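Local coordinates for protein VP2 (Primate bocaparvovirus 1, PDB 7L0Y) that assembles with longer variants of the same polypeptide, sixty copies in all, into the T=1 icosahedral capsid of human bocavirus 1, at residues A102-I107 with S215-F220; K106-Q111 with T449-C454. All blocks are in the same frame, centred on the assembly; numbering follows the deposited sequence.

Contact 1. Residues A102-I107 with S215-F220; sequences AMQVKI and STEFTF
Val105 and Phe218 pair at the middle of an antiparallel ladder, each giving its N-H to the other's carbonyl: Val105 N lies 2.7 Å from Phe218 O and Phe218 N 2.6 Å from Val105 O, both bonds almost straight. Met103 with Phe220 and Ile107 with Thr216 repeat this pair of reciprocal hydrogen bonds two residues to either side. All six of these residues turn their side chains to one face. There the Phe218 ring receives the tip of Ile107 at its edge, near the ring plane, with Ile107 CD1 4.4 Å from Phe218 CE2. Ile107 CB also packs on the methyl Thr216 CG2 at 3.7 Å, while Thr216 OG1 is bonded to Gln208. At the other end Met103 and Phe220 touch through their CB atoms and then diverge. The two strands belong to the jelly-roll beta-barrel common to parvovirus capsid proteins. On the opposite face lie two non-hydrogen-bonded pairs. Lys106, with CG anti to its carbonyl carbon (chi1 -66°), and Glu217, with CG anti to its backbone N (chi1 -177°), are both extended and run side by side, Lys106 CG 3.6 Å from Glu217 CG. Gln104 lies alongside Thr219, its CG 3.8 Å from the methyl Thr219 CG2. Strand 132-137 meets the apolar face through Ile134 and Cys136, and Ile425 of strand 424-429 reaches Val105, Ile107 and Phe218. Beyond Ser215, Thr216 and Glu217, a strand of a neighbouring subunit continues the sheet in antiparallel fashion.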
# COMPACT_ATOMS: atom_id res chain seq x y z
N ALA A 102 2.87 80.85 31.10
CA ALA A 102 1.72 80.78 30.23
C ALA A 102 0.67 81.76 30.72
O ALA A 102 0.57 82.04 31.91
CB ALA A 102 1.14 79.36 30.18
N MET A 103 -0.11 82.28 29.78
CA MET A 103 -1.17 83.23 30.10
C MET A 103 -2.43 82.83 29.36
O MET A 103 -2.38 82.38 28.22
CB MET A 103 -0.76 84.65 29.73
CG MET A 103 -1.75 85.71 30.14
SD MET A 103 -1.07 87.35 29.84
CE MET A 103 -2.45 88.39 30.31
N GLN A 104 -3.56 82.98 30.03
CA GLN A 104 -4.85 82.62 29.46
C GLN A 104 -5.85 83.69 29.86
O GLN A 104 -6.03 83.95 31.05
CB GLN A 104 -5.29 81.25 29.95
CG GLN A 104 -6.49 80.66 29.27
CD GLN A 104 -6.73 79.25 29.73
OE1 GLN A 104 -5.94 78.69 30.49
NE2 GLN A 104 -7.83 78.65 29.27
N VAL A 105 -6.49 84.32 28.88
CA VAL A 105 -7.49 85.35 29.13
C VAL A 105 -8.81 84.90 28.53
O VAL A 105 -8.87 84.51 27.36
CB VAL A 105 -7.07 86.71 28.54
CG1 VAL A 105 -8.18 87.70 28.71
CG2 VAL A 105 -5.83 87.21 29.23
N LYS A 106 -9.86 84.94 29.34
CA LYS A 106 -11.22 84.69 28.88
C LYS A 106 -12.04 85.95 29.04
O LYS A 106 -11.94 86.64 30.06
CB LYS A 106 -11.87 83.55 29.65
CG LYS A 106 -11.24 82.21 29.43
CD LYS A 106 -11.91 81.17 30.29
CE LYS A 106 -11.33 79.79 30.08
NZ LYS A 106 -11.97 78.80 30.97
N ILE A 107 -12.85 86.26 28.04
CA ILE A 107 -13.87 87.30 28.13
C ILE A 107 -15.21 86.61 27.95
O ILE A 107 -15.44 85.94 26.94
CB ILE A 107 -13.67 88.39 27.07
CG1 ILE A 107 -12.33 89.09 27.29
CG2 ILE A 107 -14.78 89.40 27.13
CD1 ILE A 107 -11.89 89.96 26.17
N SER A 215 -18.69 83.55 24.33
CA SER A 215 -17.49 83.96 25.05
C SER A 215 -16.28 83.79 24.14
O SER A 215 -16.36 83.16 23.08
CB SER A 215 -17.30 83.16 26.34
OG SER A 215 -17.11 81.79 26.09
N THR A 216 -15.16 84.38 24.54
CA THR A 216 -13.92 84.29 23.78
C THR A 216 -12.75 84.09 24.73
O THR A 216 -12.82 84.44 25.90
CB THR A 216 -13.70 85.55 22.91
OG1 THR A 216 -12.56 85.36 22.06
CG2 THR A 216 -13.48 86.79 23.77
N GLU A 217 -11.67 83.51 24.21
CA GLU A 217 -10.53 83.13 25.03
C GLU A 217 -9.23 83.32 24.26
O GLU A 217 -9.14 82.97 23.09
CB GLU A 217 -10.68 81.68 25.47
CG GLU A 217 -9.59 81.19 26.38
CD GLU A 217 -9.83 79.76 26.81
OE1 GLU A 217 -10.87 79.19 26.41
OE2 GLU A 217 -8.98 79.21 27.52
N PHE A 218 -8.23 83.87 24.94
CA PHE A 218 -6.91 84.10 24.37
C PHE A 218 -5.86 83.41 25.22
O PHE A 218 -5.95 83.41 26.45
CB PHE A 218 -6.60 85.59 24.30
CG PHE A 218 -7.55 86.37 23.47
CD1 PHE A 218 -7.41 86.42 22.10
CD2 PHE A 218 -8.61 87.03 24.05
CE1 PHE A 218 -8.30 87.12 21.34
CE2 PHE A 218 -9.50 87.73 23.28
CZ PHE A 218 -9.34 87.78 21.92
N THR A 219 -4.87 82.81 24.58
CA THR A 219 -3.75 82.20 25.27
C THR A 219 -2.44 82.78 24.76
O THR A 219 -2.32 83.17 23.59
CB THR A 219 -3.73 80.68 25.14
OG1 THR A 219 -3.75 80.32 23.76
CG2 THR A 219 -4.90 80.06 25.86
N PHE A 220 -1.46 82.85 25.65
CA PHE A 220 -0.17 83.41 25.33
C PHE A 220 0.89 82.63 26.08
O PHE A 220 0.73 82.35 27.26
CB PHE A 220 -0.12 84.89 25.71
CG PHE A 220 1.18 85.55 25.41
CD1 PHE A 220 1.44 86.04 24.14
CD2 PHE A 220 2.15 85.69 26.38
CE1 PHE A 220 2.63 86.64 23.86
CE2 PHE A 220 3.35 86.29 26.11
CZ PHE A 220 3.59 86.77 24.84

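Contact 2. Residues K106-Q111 with T449-C454; sequences KIYNLQ and TGQVSC
Lys106-Ser453 and Tyr108-Gln451 form hydrogen-bonded antiparallel pairs, but between Tyr108 and Gln111, where the chain turns a corner at Asn109, a beta bulge shifts the register by one, and pairing resumes at Gln111-Thr449. Gln451 is the residue most covered by the other segment, and Tyr108 is its main side-chain partner. With CG set between its backbone N and carbonyl carbon (chi1 61°), the Tyr108 ring is laid across Gln451, whose CB sits over one face in a CH-pi contact, 3.9 Å from the ring centroid; the Gln451 amide stands almost perpendicular to the ring. Gln451 OE1 accepts a bond from Asn109 ND2 at 3.1 Å, the donor coming from above the carbonyl plane. Asn109 ND2 also bonds Gly18 O, which further ties down the corner. Ser453 OG lies 3.3 Å from Lys106 CB and 3.5 Å from Tyr108 CE2. On the other face Ile107 CG1 packs alongside Val452 CG1 at 3.5 Å. A weak bond from Thr449 OG1 to Gln111 OE1 spans the far pair. Within this jelly roll, strand 446-462 is hydrogen-bonded on to strand 30-42, Phe74 of strand 71-74 packs on Ile107 and Val452, and His133 of another neighbouring subunit lies against Gln451.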
# COMPACT_ATOMS: atom_id res chain seq x y z
N LYS A 106 -9.86 84.94 29.34
CA LYS A 106 -11.22 84.69 28.88
C LYS A 106 -12.04 85.95 29.04
O LYS A 106 -11.94 86.64 30.06
CB LYS A 106 -11.87 83.55 29.65
CG LYS A 106 -11.24 82.21 29.43
CD LYS A 106 -11.91 81.17 30.29
CE LYS A 106 -11.33 79.79 30.08
NZ LYS A 106 -11.97 78.80 30.97
N ILE A 107 -12.85 86.26 28.04
CA ILE A 107 -13.87 87.30 28.13
C ILE A 107 -15.21 86.61 27.95
O ILE A 107 -15.44 85.94 26.94
CB ILE A 107 -13.67 88.39 27.07
CG1 ILE A 107 -12.33 89.09 27.29
CG2 ILE A 107 -14.78 89.40 27.13
CD1 ILE A 107 -11.89 89.96 26.17
N TYR A 108 -16.09 86.76 28.94
CA TYR A 108 -17.29 85.94 28.97
C TYR A 108 -18.36 86.64 29.79
O TYR A 108 -18.13 87.71 30.36
CB TYR A 108 -16.96 84.55 29.51
CG TYR A 108 -16.41 84.56 30.90
CD1 TYR A 108 -17.22 84.30 31.98
CD2 TYR A 108 -15.09 84.87 31.14
CE1 TYR A 108 -16.73 84.32 33.24
CE2 TYR A 108 -14.58 84.91 32.39
CZ TYR A 108 -15.41 84.62 33.44
OH TYR A 108 -14.90 84.64 34.71
N ASN A 109 -19.53 86.02 29.85
CA ASN A 109 -20.71 86.57 30.52
C ASN A 109 -20.98 88.00 30.11
O ASN A 109 -21.18 88.89 30.93
CB ASN A 109 -20.58 86.45 32.04
CG ASN A 109 -20.72 85.04 32.51
OD1 ASN A 109 -21.30 84.21 31.83
ND2 ASN A 109 -20.19 84.75 33.68
N LEU A 110 -21.00 88.23 28.80
CA LEU A 110 -21.15 89.57 28.29
C LEU A 110 -22.59 90.03 28.44
O LEU A 110 -23.53 89.24 28.30
CB LEU A 110 -20.75 89.64 26.82
CG LEU A 110 -19.26 89.65 26.47
CD1 LEU A 110 -18.55 90.58 27.42
CD2 LEU A 110 -18.66 88.28 26.58
N GLN A 111 -22.77 91.30 28.73
CA GLN A 111 -24.09 91.91 28.81
C GLN A 111 -24.06 93.24 28.08
O GLN A 111 -23.32 94.14 28.46
CB GLN A 111 -24.49 92.14 30.25
CG GLN A 111 -24.83 90.91 31.00
CD GLN A 111 -25.05 91.21 32.45
OE1 GLN A 111 -24.42 92.09 33.01
NE2 GLN A 111 -25.98 90.52 33.06
N THR A 449 -21.10 95.25 29.72
CA THR A 449 -20.38 94.75 30.88
C THR A 449 -20.12 93.27 30.67
O THR A 449 -20.89 92.59 29.99
CB THR A 449 -21.16 94.96 32.19
OG1 THR A 449 -22.42 94.29 32.13
CG2 THR A 449 -21.40 96.43 32.43
N GLY A 450 -19.04 92.78 31.25
CA GLY A 450 -18.74 91.37 31.19
C GLY A 450 -17.69 91.03 32.20
O GLY A 450 -17.26 91.87 32.99
N GLN A 451 -17.26 89.78 32.16
CA GLN A 451 -16.20 89.30 33.04
C GLN A 451 -14.98 88.97 32.20
O GLN A 451 -15.09 88.32 31.16
CB GLN A 451 -16.66 88.08 33.84
CG GLN A 451 -17.84 88.38 34.74
CD GLN A 451 -18.27 87.20 35.60
OE1 GLN A 451 -17.91 86.06 35.35
NE2 GLN A 451 -19.09 87.48 36.60
N VAL A 452 -13.82 89.46 32.63
CA VAL A 452 -12.53 88.99 32.14
C VAL A 452 -11.87 88.19 33.23
O VAL A 452 -11.83 88.61 34.39
CB VAL A 452 -11.62 90.15 31.69
CG1 VAL A 452 -12.03 90.62 30.37
CG2 VAL A 452 -11.72 91.30 32.67
N SER A 453 -11.36 87.03 32.87
CA SER A 453 -10.53 86.23 33.75
C SER A 453 -9.16 86.11 33.13
O SER A 453 -9.03 85.74 31.96
CB SER A 453 -11.15 84.86 34.01
OG SER A 453 -11.19 84.09 32.83
N CYS A 454 -8.13 86.45 33.90
CA CYS A 454 -6.75 86.25 33.52
C CYS A 454 -6.19 85.13 34.37
O CYS A 454 -6.47 85.06 35.57
CB CYS A 454 -5.94 87.53 33.71
SG CYS A 454 -4.22 87.45 33.20

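How the contacts relate
Both contacts start from strand 95-118, overlap in Lys106 and Ile107, and have centres about 11 Å apart. Along the chain this strand comes first, then 215-232, then 446-462; it lies between the other two, with contact 1 on one edge and contact 2 on the other. Partners 108 and 338 residues away in sequence thus meet in one sheet of the jelly roll. The two also touch directly: Ser215 CB is 3.5 Å from Tyr108 CB, and Met103 CE is 3.5 Å from Cys454 SG. Each contact meets a different neighbouring copy, contact 1 by strand pairing and contact 2 by packing and weak hydrogen bonds, so this part of the barrel joins two subunit interfaces.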